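Local structure of separin (Saccharomyces cerevisiae, 5U1T) at residues H66-I71 / F459-M464; H70-V75 / N125-S130; Q77-I82 / I99-E104; F121-D126 / M464-T469. The protein cleaves the cohesin subunit SCC1 at the onset of anaphase as a caspase-like cysteine protease, and is held inactive by securin for most of the cell cycle. All blocks are in the same frame, centred on the assembly; numbering follows the deposited sequence.

In the fold
Contacts 1, 2 and 3 follow one another along helix 69-87, from its start towards its C-terminal half, while contact 4 joins two loops beside them. Contacts 1 and 4 lie about 7 Å apart, centre to centre, and share Met-464; contacts 2 and 4 lie about 10 Å apart and share Asn-125 and Asp-126. Contact 3 is local, pairing helix 69-87 with helix 91-103, about 9 Å from contact 2 and about 17 Å from contact 1. Contacts 1 and 4 bring the loop between helices 448-458 and 470-485 back, over 330 residues later, onto the entry to helix 69-87 and the loop before helix 129-142. All four lie in the helical domain, away from Cys-1497, the probable catalytic cysteine.

Contact 1 of 4, residues H66-I71 / F459-M464; sequences HMWGHI and FNVYCM
His-66 and Trp-68, at the entry to helix 69-87, turn their rings against Val-461 and Met-464 of a 3-10 segment, 461-464, which an Asx turn at Asn-460 introduces. Both pieces belong to the helical domain of separase. The sulfur-aromatic part is carried by Met-464, whose chain bends at chi2 and chi3 and so curls its end back to the imidazole. Its CE sits at the ring edge, near the plane, 3.6 Å from His-66 CE1, and its CG comes to the same corner. Met-464 SD stands 4.9 Å from the centroid of the His-66 ring and 73° off the normal, an oblique placement. Apolar contacts are made by the far rim of the indole. Val-461 CG2 approaches its edge, 3.8 Å from Trp-68 CH2, and Met-464 CB lies obliquely 3.9 Å from Trp-68 CZ2. Within 66-71 the indole leans over the imidazole, Trp-68 CZ2 lying 3.1 Å above the plane of the His-66 ring, towards its rim. The polar ends bond outside these segments: His-66 NE2 to Ser-500 OG, and Trp-68 NE1 to Asn-467 O. Val-473 of helix 470-485 packs on both His-66 and Met-464. In the Asx turn, Tyr-462 N donates to Asn-460 OD1 over 3.2 Å at an N-H...O angle of 146°, reaching the oxygen from above its carbonyl plane.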
# COMPACT_ATOMS: atom_id res chain seq x y z
N HIS A 66 36.56 -12.30 -14.21
CA HIS A 66 37.18 -11.02 -13.84
C HIS A 66 38.37 -11.08 -12.86
O HIS A 66 38.67 -10.10 -12.20
CB HIS A 66 36.09 -10.08 -13.29
CG HIS A 66 35.17 -9.54 -14.34
ND1 HIS A 66 34.77 -8.22 -14.37
CD2 HIS A 66 34.61 -10.13 -15.42
CE1 HIS A 66 34.00 -8.02 -15.43
NE2 HIS A 66 33.89 -9.17 -16.07
N MET A 67 39.04 -12.22 -12.78
CA MET A 67 40.16 -12.39 -11.85
C MET A 67 41.49 -11.90 -12.46
O MET A 67 42.34 -12.71 -12.86
CB MET A 67 40.27 -13.87 -11.47
CG MET A 67 39.18 -14.35 -10.57
SD MET A 67 39.34 -13.50 -8.98
CE MET A 67 40.36 -14.66 -8.08
N TRP A 68 41.67 -10.59 -12.54
CA TRP A 68 42.70 -10.03 -13.41
C TRP A 68 44.13 -10.27 -12.92
O TRP A 68 45.06 -10.33 -13.72
CB TRP A 68 42.49 -8.53 -13.60
CG TRP A 68 41.04 -8.05 -13.75
CD1 TRP A 68 40.37 -7.17 -12.93
CD2 TRP A 68 40.11 -8.39 -14.79
NE1 TRP A 68 39.10 -6.95 -13.40
CE2 TRP A 68 38.91 -7.69 -14.53
CE3 TRP A 68 40.17 -9.23 -15.91
CZ2 TRP A 68 37.79 -7.80 -15.36
CZ3 TRP A 68 39.05 -9.34 -16.72
CH2 TRP A 68 37.88 -8.63 -16.44
N GLY A 69 44.29 -10.38 -11.61
CA GLY A 69 45.60 -10.46 -11.00
C GLY A 69 46.21 -11.81 -11.23
O GLY A 69 47.43 -11.94 -11.22
N HIS A 70 45.39 -12.82 -11.49
CA HIS A 70 45.94 -14.12 -11.80
C HIS A 70 46.44 -14.20 -13.25
O HIS A 70 47.19 -15.10 -13.62
CB HIS A 70 44.91 -15.21 -11.54
CG HIS A 70 44.86 -15.65 -10.12
ND1 HIS A 70 44.21 -14.93 -9.13
CD2 HIS A 70 45.36 -16.75 -9.51
CE1 HIS A 70 44.32 -15.56 -7.98
NE2 HIS A 70 45.01 -16.67 -8.18
N ILE A 71 46.02 -13.24 -14.07
CA ILE A 71 46.55 -13.16 -15.41
C ILE A 71 48.05 -12.81 -15.34
O ILE A 71 48.87 -13.38 -16.05
CB ILE A 71 45.78 -12.14 -16.26
CG1 ILE A 71 44.32 -12.56 -16.38
CG2 ILE A 71 46.33 -12.06 -17.65
CD1 ILE A 71 43.44 -11.48 -16.93
N PHE A 459 30.37 -3.70 -25.96
CA PHE A 459 30.12 -4.74 -24.98
C PHE A 459 31.23 -5.75 -25.13
O PHE A 459 31.11 -6.76 -25.82
CB PHE A 459 28.74 -5.35 -25.16
CG PHE A 459 28.26 -6.09 -23.96
CD1 PHE A 459 27.79 -5.40 -22.86
CD2 PHE A 459 28.28 -7.47 -23.93
CE1 PHE A 459 27.33 -6.08 -21.73
CE2 PHE A 459 27.82 -8.16 -22.80
CZ PHE A 459 27.35 -7.46 -21.71
N ASN A 460 32.34 -5.42 -24.48
CA ASN A 460 33.61 -6.12 -24.66
C ASN A 460 34.38 -6.08 -23.36
O ASN A 460 34.55 -5.02 -22.77
CB ASN A 460 34.43 -5.46 -25.80
CG ASN A 460 35.79 -6.11 -26.03
OD1 ASN A 460 36.79 -5.70 -25.44
ND2 ASN A 460 35.83 -7.09 -26.94
N VAL A 461 34.86 -7.24 -22.91
CA VAL A 461 35.50 -7.36 -21.61
C VAL A 461 36.74 -6.46 -21.37
O VAL A 461 36.98 -6.08 -20.23
CB VAL A 461 35.91 -8.82 -21.33
CG1 VAL A 461 37.07 -9.21 -22.16
CG2 VAL A 461 36.25 -9.00 -19.88
N TYR A 462 37.52 -6.10 -22.40
CA TYR A 462 38.70 -5.28 -22.13
C TYR A 462 38.26 -3.87 -21.79
O TYR A 462 39.05 -3.07 -21.29
CB TYR A 462 39.72 -5.29 -23.30
CG TYR A 462 40.36 -6.64 -23.48
CD1 TYR A 462 41.36 -7.08 -22.61
CD2 TYR A 462 39.94 -7.51 -24.47
CE1 TYR A 462 41.93 -8.33 -22.74
CE2 TYR A 462 40.47 -8.75 -24.59
CZ TYR A 462 41.48 -9.17 -23.74
OH TYR A 462 42.03 -10.42 -23.88
N CYS A 463 36.99 -3.58 -22.01
CA CYS A 463 36.43 -2.32 -21.53
C CYS A 463 36.35 -2.23 -19.99
O CYS A 463 36.23 -1.13 -19.46
CB CYS A 463 35.04 -2.10 -22.14
SG CYS A 463 35.07 -1.47 -23.83
N MET A 464 36.45 -3.36 -19.30
CA MET A 464 36.50 -3.35 -17.84
C MET A 464 37.77 -2.70 -17.28
O MET A 464 37.80 -2.36 -16.10
CB MET A 464 36.38 -4.76 -17.28
CG MET A 464 35.16 -5.53 -17.79
SD MET A 464 33.55 -4.79 -17.40
CE MET A 464 33.83 -4.44 -15.69

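Contact 2 of 4, residues H70-V75 / N125-S130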
# COMPACT_ATOMS: atom_id res chain seq x y z
N HIS A 70 45.39 -12.82 -11.49
CA HIS A 70 45.94 -14.12 -11.80
C HIS A 70 46.44 -14.20 -13.25
O HIS A 70 47.19 -15.10 -13.62
CB HIS A 70 44.91 -15.21 -11.54
CG HIS A 70 44.86 -15.65 -10.12
ND1 HIS A 70 44.21 -14.93 -9.13
CD2 HIS A 70 45.36 -16.75 -9.51
CE1 HIS A 70 44.32 -15.56 -7.98
NE2 HIS A 70 45.01 -16.67 -8.18
N ILE A 71 46.02 -13.24 -14.07
CA ILE A 71 46.55 -13.16 -15.41
C ILE A 71 48.05 -12.81 -15.34
O ILE A 71 48.87 -13.38 -16.05
CB ILE A 71 45.78 -12.14 -16.26
CG1 ILE A 71 44.32 -12.56 -16.38
CG2 ILE A 71 46.33 -12.06 -17.65
CD1 ILE A 71 43.44 -11.48 -16.93
N ASN A 72 48.40 -11.91 -14.43
CA ASN A 72 49.79 -11.49 -14.28
C ASN A 72 50.70 -12.65 -13.94
O ASN A 72 51.82 -12.80 -14.48
CB ASN A 72 49.93 -10.45 -13.17
CG ASN A 72 49.07 -9.23 -13.40
OD1 ASN A 72 47.86 -9.33 -13.65
ND2 ASN A 72 49.69 -8.06 -13.30
N SER A 73 50.24 -13.47 -13.01
CA SER A 73 51.07 -14.54 -12.50
C SER A 73 51.19 -15.62 -13.58
O SER A 73 52.22 -16.30 -13.67
CB SER A 73 50.51 -15.09 -11.20
OG SER A 73 49.60 -16.12 -11.47
N THR A 74 50.16 -15.73 -14.42
CA THR A 74 50.15 -16.66 -15.56
C THR A 74 51.06 -16.20 -16.71
O THR A 74 51.77 -17.00 -17.32
CB THR A 74 48.70 -16.83 -16.09
OG1 THR A 74 47.92 -17.50 -15.10
CG2 THR A 74 48.66 -17.65 -17.38
N VAL A 75 51.01 -14.91 -17.01
CA VAL A 75 51.87 -14.29 -18.00
C VAL A 75 53.35 -14.48 -17.63
O VAL A 75 54.20 -14.71 -18.49
CB VAL A 75 51.52 -12.79 -18.13
CG1 VAL A 75 52.68 -11.97 -18.66
CG2 VAL A 75 50.30 -12.63 -19.01
N ASN A 125 48.35 -4.82 -20.52
CA ASN A 125 49.66 -5.38 -20.83
C ASN A 125 50.89 -4.65 -20.25
O ASN A 125 52.03 -5.13 -20.41
CB ASN A 125 49.83 -5.49 -22.36
CG ASN A 125 49.94 -4.13 -23.06
OD1 ASN A 125 50.41 -3.14 -22.50
ND2 ASN A 125 49.51 -4.09 -24.32
N ASP A 126 50.68 -3.50 -19.60
CA ASP A 126 51.82 -2.60 -19.33
C ASP A 126 52.79 -3.13 -18.26
O ASP A 126 53.86 -2.55 -18.05
CB ASP A 126 51.33 -1.20 -18.94
CG ASP A 126 50.55 -1.19 -17.65
OD1 ASP A 126 50.51 -2.24 -16.97
OD2 ASP A 126 50.00 -0.12 -17.32
N TYR A 127 52.43 -4.23 -17.62
CA TYR A 127 53.31 -4.89 -16.67
C TYR A 127 54.20 -5.96 -17.32
O TYR A 127 54.96 -6.62 -16.64
CB TYR A 127 52.47 -5.50 -15.53
CG TYR A 127 51.50 -6.60 -15.95
CD1 TYR A 127 51.90 -7.93 -15.95
CD2 TYR A 127 50.18 -6.31 -16.31
CE1 TYR A 127 51.02 -8.95 -16.32
CE2 TYR A 127 49.28 -7.33 -16.67
CZ TYR A 127 49.71 -8.64 -16.66
OH TYR A 127 48.86 -9.67 -17.02
N TYR A 128 54.09 -6.14 -18.63
CA TYR A 128 54.97 -7.09 -19.34
C TYR A 128 55.40 -6.62 -20.74
O TYR A 128 56.37 -7.14 -21.30
CB TYR A 128 54.30 -8.47 -19.46
CG TYR A 128 53.12 -8.54 -20.44
CD1 TYR A 128 53.34 -8.62 -21.82
CD2 TYR A 128 51.81 -8.52 -19.98
CE1 TYR A 128 52.27 -8.67 -22.71
CE2 TYR A 128 50.74 -8.58 -20.87
CZ TYR A 128 50.97 -8.66 -22.23
OH TYR A 128 49.91 -8.72 -23.13
N LEU A 129 54.67 -5.65 -21.30
CA LEU A 129 54.80 -5.28 -22.71
C LEU A 129 56.25 -4.94 -23.08
O LEU A 129 56.78 -5.44 -24.07
CB LEU A 129 53.87 -4.10 -23.04
CG LEU A 129 53.92 -3.67 -24.52
CD1 LEU A 129 53.44 -4.79 -25.43
CD2 LEU A 129 53.14 -2.40 -24.76
N SER A 130 56.84 -4.06 -22.27
CA SER A 130 58.26 -3.78 -22.27
C SER A 130 59.11 -5.03 -22.45
O SER A 130 59.90 -5.11 -23.39
CB SER A 130 58.63 -3.07 -20.97
OG SER A 130 60.01 -3.24 -20.64
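The carboxamide of Asn-72 lies flat over the ring of Tyr-127 in an amide-pi stack, the two planes only 8° apart. Asn-72 ND2 stands 3.2 Å above the ring plane of Tyr-127, over its centre, and Asn-72 CG is 3.4 Å from Tyr-127 CZ. The hydrogen bond from Arg-466 NH2 to Asn-72 OD1 is consistent with an amide held in this rotation. Tyr-127 holds its ring with CG between the backbone N and the carbonyl carbon (chi1 63°), which carries the phenol out to the helix. There its hydroxyl ends among aliphatic groups, with Ile-71 CG2 3.5 Å from Tyr-127 OH and Val-75 CG2 3.8 Å from the same oxygen. Tyr-128 adopts a similar first torsion (71°), and its edge, at CD2, comes over the rim of the Tyr-127 face opposite to Asn-72. Val-75 splits its branches between the two tyrosines: CG1, lying anti to N, meets the second ring, with Val-75 CG1 3.8 Å from Tyr-128 CD2. Behind this face, His-70 O takes both Thr-74 OG1, at 2.9 Å, and the helical Thr-74 N, from opposite faces of its carbonyl plane. The contact thus lays the turn before helix 129-142, with Tyr-128 at its N-cap position, against helix 69-87; Ile-58 and Tyr-59 of helix 48-64 pack on Thr-74, and Leu-101 and Phe-102 of helix 91-103 on Tyr-128.

Contact 3 of 4, residues Q77-I82 / I99-E104; sequences QHLMII and IFLFNE
Leu-101 reaches across to His-78 and lies along its imidazole in a CH-pi contact. Leu-101 CB is 3.7 Å from the centroid of the His-78 ring and 26° off the normal, over one face. With CG anti to the backbone N in both residues, the two side chains run alongside each other, pointing opposite ways, and Leu-101 CD1 comes 3.4 Å from His-78 CG. The aromatic partner is Phe-100, whose CD2 meets the imidazole at its edge, 3.6 Å from His-78 CE1, the ring planes at 69°. Aliphatic packing surrounds the far end of the leucine: Leu-79 CD2 touches Leu-101 CD1 at 3.7 Å, and Ile-82 CD1 closes on the same methyl. Polar bonds hold the histidine from outside, NE2 to Glu-97 OE1 and ND1 to Tyr-59 OH. They fix the rotation of this buried ring, and the carboxylate may raise its tendency to protonate. A second protein chain of the assembly packs on Leu-79 and Met-80. Helices 69-87 and 91-103, their local axes 10.7 Å apart at 163°, form an antiparallel helical hairpin with a short linker, a building unit of this all-helical region.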
# COMPACT_ATOMS: atom_id res chain seq x y z
N GLN A 77 54.66 -16.97 -15.93
CA GLN A 77 54.99 -18.33 -16.34
C GLN A 77 55.20 -18.42 -17.84
O GLN A 77 56.13 -19.08 -18.33
CB GLN A 77 53.89 -19.30 -15.90
CG GLN A 77 53.95 -19.61 -14.43
CD GLN A 77 52.69 -20.26 -13.94
OE1 GLN A 77 52.63 -20.68 -12.78
NE2 GLN A 77 51.67 -20.35 -14.80
N HIS A 78 54.32 -17.75 -18.56
CA HIS A 78 54.34 -17.79 -20.01
C HIS A 78 55.63 -17.16 -20.56
O HIS A 78 56.25 -17.68 -21.50
CB HIS A 78 53.09 -17.10 -20.55
CG HIS A 78 52.73 -17.48 -21.96
ND1 HIS A 78 51.52 -17.17 -22.52
CD2 HIS A 78 53.43 -18.13 -22.90
CE1 HIS A 78 51.48 -17.62 -23.76
NE2 HIS A 78 52.63 -18.20 -24.02
N LEU A 79 56.04 -16.05 -19.95
CA LEU A 79 57.28 -15.36 -20.31
C LEU A 79 58.48 -16.26 -20.10
O LEU A 79 59.40 -16.26 -20.90
CB LEU A 79 57.46 -14.08 -19.50
CG LEU A 79 56.60 -12.89 -19.90
CD1 LEU A 79 56.98 -11.68 -19.08
CD2 LEU A 79 56.72 -12.62 -21.38
N MET A 80 58.44 -17.04 -19.03
CA MET A 80 59.50 -17.98 -18.75
C MET A 80 59.51 -19.10 -19.79
O MET A 80 60.57 -19.59 -20.16
CB MET A 80 59.36 -18.57 -17.35
CG MET A 80 60.63 -19.26 -16.83
SD MET A 80 62.15 -18.26 -16.98
CE MET A 80 63.42 -19.38 -16.34
N ILE A 81 58.34 -19.49 -20.27
CA ILE A 81 58.24 -20.51 -21.33
C ILE A 81 58.90 -20.04 -22.62
O ILE A 81 59.62 -20.79 -23.28
CB ILE A 81 56.77 -20.87 -21.60
CG1 ILE A 81 56.21 -21.65 -20.41
CG2 ILE A 81 56.63 -21.64 -22.91
CD1 ILE A 81 54.79 -22.03 -20.53
N ILE A 82 58.64 -18.78 -22.96
CA ILE A 82 59.22 -18.16 -24.14
C ILE A 82 60.75 -18.12 -24.06
O ILE A 82 61.43 -18.51 -25.01
CB ILE A 82 58.63 -16.74 -24.36
CG1 ILE A 82 57.14 -16.84 -24.69
CG2 ILE A 82 59.38 -15.97 -25.45
CD1 ILE A 82 56.40 -15.51 -24.67
N ILE A 99 53.33 -14.03 -29.63
CA ILE A 99 52.07 -13.67 -30.25
C ILE A 99 50.85 -14.25 -29.50
O ILE A 99 49.88 -13.54 -29.24
CB ILE A 99 52.09 -14.10 -31.74
CG1 ILE A 99 53.07 -13.18 -32.48
CG2 ILE A 99 50.71 -14.05 -32.37
CD1 ILE A 99 53.49 -13.68 -33.86
N PHE A 100 50.94 -15.53 -29.13
CA PHE A 100 49.92 -16.23 -28.35
C PHE A 100 49.67 -15.53 -27.01
O PHE A 100 48.53 -15.24 -26.66
CB PHE A 100 50.34 -17.68 -28.15
CG PHE A 100 49.38 -18.52 -27.36
CD1 PHE A 100 48.01 -18.42 -27.54
CD2 PHE A 100 49.86 -19.46 -26.44
CE1 PHE A 100 47.12 -19.22 -26.80
CE2 PHE A 100 48.99 -20.27 -25.70
CZ PHE A 100 47.61 -20.15 -25.88
N LEU A 101 50.76 -15.24 -26.29
CA LEU A 101 50.69 -14.55 -25.01
C LEU A 101 49.96 -13.21 -25.16
O LEU A 101 49.11 -12.84 -24.32
CB LEU A 101 52.10 -14.34 -24.44
CG LEU A 101 52.25 -13.72 -23.04
CD1 LEU A 101 53.53 -14.17 -22.35
CD2 LEU A 101 52.16 -12.19 -23.05
N PHE A 102 50.30 -12.50 -26.22
CA PHE A 102 49.74 -11.18 -26.45
C PHE A 102 48.27 -11.25 -26.83
O PHE A 102 47.47 -10.47 -26.33
CB PHE A 102 50.51 -10.45 -27.53
CG PHE A 102 50.06 -9.05 -27.74
CD1 PHE A 102 50.63 -8.02 -27.02
CD2 PHE A 102 49.09 -8.74 -28.69
CE1 PHE A 102 50.23 -6.72 -27.22
CE2 PHE A 102 48.69 -7.44 -28.90
CZ PHE A 102 49.27 -6.42 -28.17
N ASN A 103 47.94 -12.18 -27.71
CA ASN A 103 46.58 -12.30 -28.21
C ASN A 103 45.59 -12.68 -27.11
O ASN A 103 44.45 -12.26 -27.13
CB ASN A 103 46.52 -13.30 -29.35
CG ASN A 103 47.02 -12.72 -30.64
OD1 ASN A 103 47.14 -11.50 -30.79
ND2 ASN A 103 47.33 -13.58 -31.59
N GLU A 104 46.06 -13.44 -26.14
CA GLU A 104 45.24 -13.92 -25.06
C GLU A 104 45.03 -12.88 -23.98
O GLU A 104 44.35 -13.15 -23.02
CB GLU A 104 45.88 -15.15 -24.42
CG GLU A 104 46.01 -16.33 -25.33
CD GLU A 104 44.73 -17.11 -25.44
OE1 GLU A 104 43.89 -16.76 -26.29
OE2 GLU A 104 44.54 -18.08 -24.69

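Contact 4 of 4, residues F121-D126 / M464-T469; sequences FSTWND and MLRNDT
Asn-467 OD1, just beyond the Leu-465 and Arg-466 that meet Thr-123 and Trp-124, is gripped twice by Thr-469. Thr-469 OG1 donates to Asn-467 OD1 at 2.7 Å, in the carbonyl plane and on a lone pair, and Thr-469 N closes an Asx turn on the same oxygen at 3.0 Å, tilted from that plane. Across the contact, the aliphatic part of the arginine lies on the indole: Arg-466 CG is 3.5 Å from the centroid of the Trp-124 six-membered ring and 16° off its normal, a CH-pi contact over the face. The chain then bends at chi3 (64°) and turns the guanidinium away from the ring, their planes 73° apart, on the side of Asn-72, its hydrogen-bond partner. Beside it the backbone itself packs on the indole, with Arg-466 N 3.4 Å from Trp-124 CZ2. Thr-123 adds an apolar touch, its CG2 lying 3.9 Å from Leu-465 CD2. The tryptophan is held at its nitrogen, NE1 bonding to Tyr-462 O, and at its backbone, where Trp-124 N meets Ser-122 OG at 3.0 Å in an ST turn. Leu-423 of helix 408-425 packs on both Trp-124 and Leu-465. Two interhelical loops are thus joined, one braced by an ST turn, the other passing from its Asx turn into the N-cap of helix 470-485, where Thr-469 OG1 bonds to Phe-472 N.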
# COMPACT_ATOMS: atom_id res chain seq x y z
N PHE A 121 50.91 0.66 -25.01
CA PHE A 121 50.69 0.29 -23.62
C PHE A 121 49.22 0.44 -23.24
O PHE A 121 48.56 1.39 -23.66
CB PHE A 121 51.55 1.14 -22.69
CG PHE A 121 53.01 0.78 -22.70
CD1 PHE A 121 53.86 1.30 -23.66
CD2 PHE A 121 53.54 -0.06 -21.73
CE1 PHE A 121 55.23 0.98 -23.66
CE2 PHE A 121 54.90 -0.39 -21.72
CZ PHE A 121 55.74 0.13 -22.69
N SER A 122 48.72 -0.50 -22.46
CA SER A 122 47.43 -0.36 -21.79
C SER A 122 47.52 -1.01 -20.42
O SER A 122 48.51 -1.68 -20.12
CB SER A 122 46.31 -1.02 -22.59
OG SER A 122 46.30 -2.41 -22.37
N THR A 123 46.49 -0.86 -19.60
CA THR A 123 46.51 -1.49 -18.28
C THR A 123 46.56 -3.02 -18.43
O THR A 123 47.04 -3.74 -17.55
CB THR A 123 45.29 -1.05 -17.40
OG1 THR A 123 45.31 -1.73 -16.14
CG2 THR A 123 43.97 -1.35 -18.10
N TRP A 124 46.07 -3.51 -19.57
CA TRP A 124 46.02 -4.94 -19.81
C TRP A 124 47.39 -5.59 -19.99
O TRP A 124 47.57 -6.75 -19.62
CB TRP A 124 45.15 -5.23 -21.03
CG TRP A 124 43.72 -4.95 -20.72
CD1 TRP A 124 42.98 -3.88 -21.12
CD2 TRP A 124 42.85 -5.75 -19.90
NE1 TRP A 124 41.71 -3.96 -20.61
CE2 TRP A 124 41.61 -5.10 -19.85
CE3 TRP A 124 43.02 -6.95 -19.21
CZ2 TRP A 124 40.52 -5.61 -19.13
CZ3 TRP A 124 41.93 -7.47 -18.50
CH2 TRP A 124 40.70 -6.80 -18.47
N ASN A 125 48.35 -4.82 -20.52
CA ASN A 125 49.66 -5.38 -20.83
C ASN A 125 50.89 -4.65 -20.25
O ASN A 125 52.03 -5.13 -20.41
CB ASN A 125 49.83 -5.49 -22.36
CG ASN A 125 49.94 -4.13 -23.06
OD1 ASN A 125 50.41 -3.14 -22.50
ND2 ASN A 125 49.51 -4.09 -24.32
N ASP A 126 50.68 -3.50 -19.60
CA ASP A 126 51.82 -2.60 -19.33
C ASP A 126 52.79 -3.13 -18.26
O ASP A 126 53.86 -2.55 -18.05
CB ASP A 126 51.33 -1.20 -18.94
CG ASP A 126 50.55 -1.19 -17.65
OD1 ASP A 126 50.51 -2.24 -16.97
OD2 ASP A 126 50.00 -0.12 -17.32
N MET A 464 36.45 -3.36 -19.30
CA MET A 464 36.50 -3.35 -17.84
C MET A 464 37.77 -2.70 -17.28
O MET A 464 37.80 -2.36 -16.10
CB MET A 464 36.38 -4.76 -17.28
CG MET A 464 35.16 -5.53 -17.79
SD MET A 464 33.55 -4.79 -17.40
CE MET A 464 33.83 -4.44 -15.69
N LEU A 465 38.78 -2.52 -18.12
CA LEU A 465 40.06 -1.92 -17.72
C LEU A 465 40.64 -2.50 -16.43
O LEU A 465 41.18 -1.77 -15.61
CB LEU A 465 39.91 -0.41 -17.56
CG LEU A 465 39.72 0.42 -18.83
CD1 LEU A 465 39.57 1.89 -18.47
CD2 LEU A 465 40.88 0.23 -19.82
N ARG A 466 40.54 -3.82 -16.28
CA ARG A 466 41.03 -4.54 -15.10
C ARG A 466 40.45 -4.00 -13.78
O ARG A 466 41.14 -3.95 -12.76
CB ARG A 466 42.56 -4.51 -15.05
CG ARG A 466 43.24 -5.39 -16.08
CD ARG A 466 44.74 -5.35 -15.94
NE ARG A 466 45.20 -5.91 -14.67
CZ ARG A 466 45.68 -7.15 -14.51
NH1 ARG A 466 45.77 -7.98 -15.53
NH2 ARG A 466 46.07 -7.55 -13.31
N ASN A 467 39.18 -3.62 -13.83
CA ASN A 467 38.50 -3.12 -12.66
C ASN A 467 37.95 -4.27 -11.83
O ASN A 467 37.26 -5.15 -12.34
CB ASN A 467 37.37 -2.18 -13.08
CG ASN A 467 36.74 -1.48 -11.91
OD1 ASN A 467 36.07 -2.09 -11.08
ND2 ASN A 467 36.95 -0.17 -11.83
N ASP A 468 38.26 -4.28 -10.54
CA ASP A 468 37.92 -5.44 -9.73
C ASP A 468 36.82 -5.16 -8.70
O ASP A 468 36.84 -5.69 -7.59
CB ASP A 468 39.17 -5.97 -9.02
CG ASP A 468 39.88 -4.89 -8.25
OD1 ASP A 468 39.27 -3.81 -8.05
OD2 ASP A 468 41.05 -5.10 -7.85
N THR A 469 35.86 -4.32 -9.09
CA THR A 469 34.72 -4.02 -8.24
C THR A 469 33.43 -4.49 -8.88
O THR A 469 33.26 -4.39 -10.09
CB THR A 469 34.61 -2.50 -7.96
OG1 THR A 469 34.18 -1.82 -9.15
CG2 THR A 469 35.95 -1.94 -7.50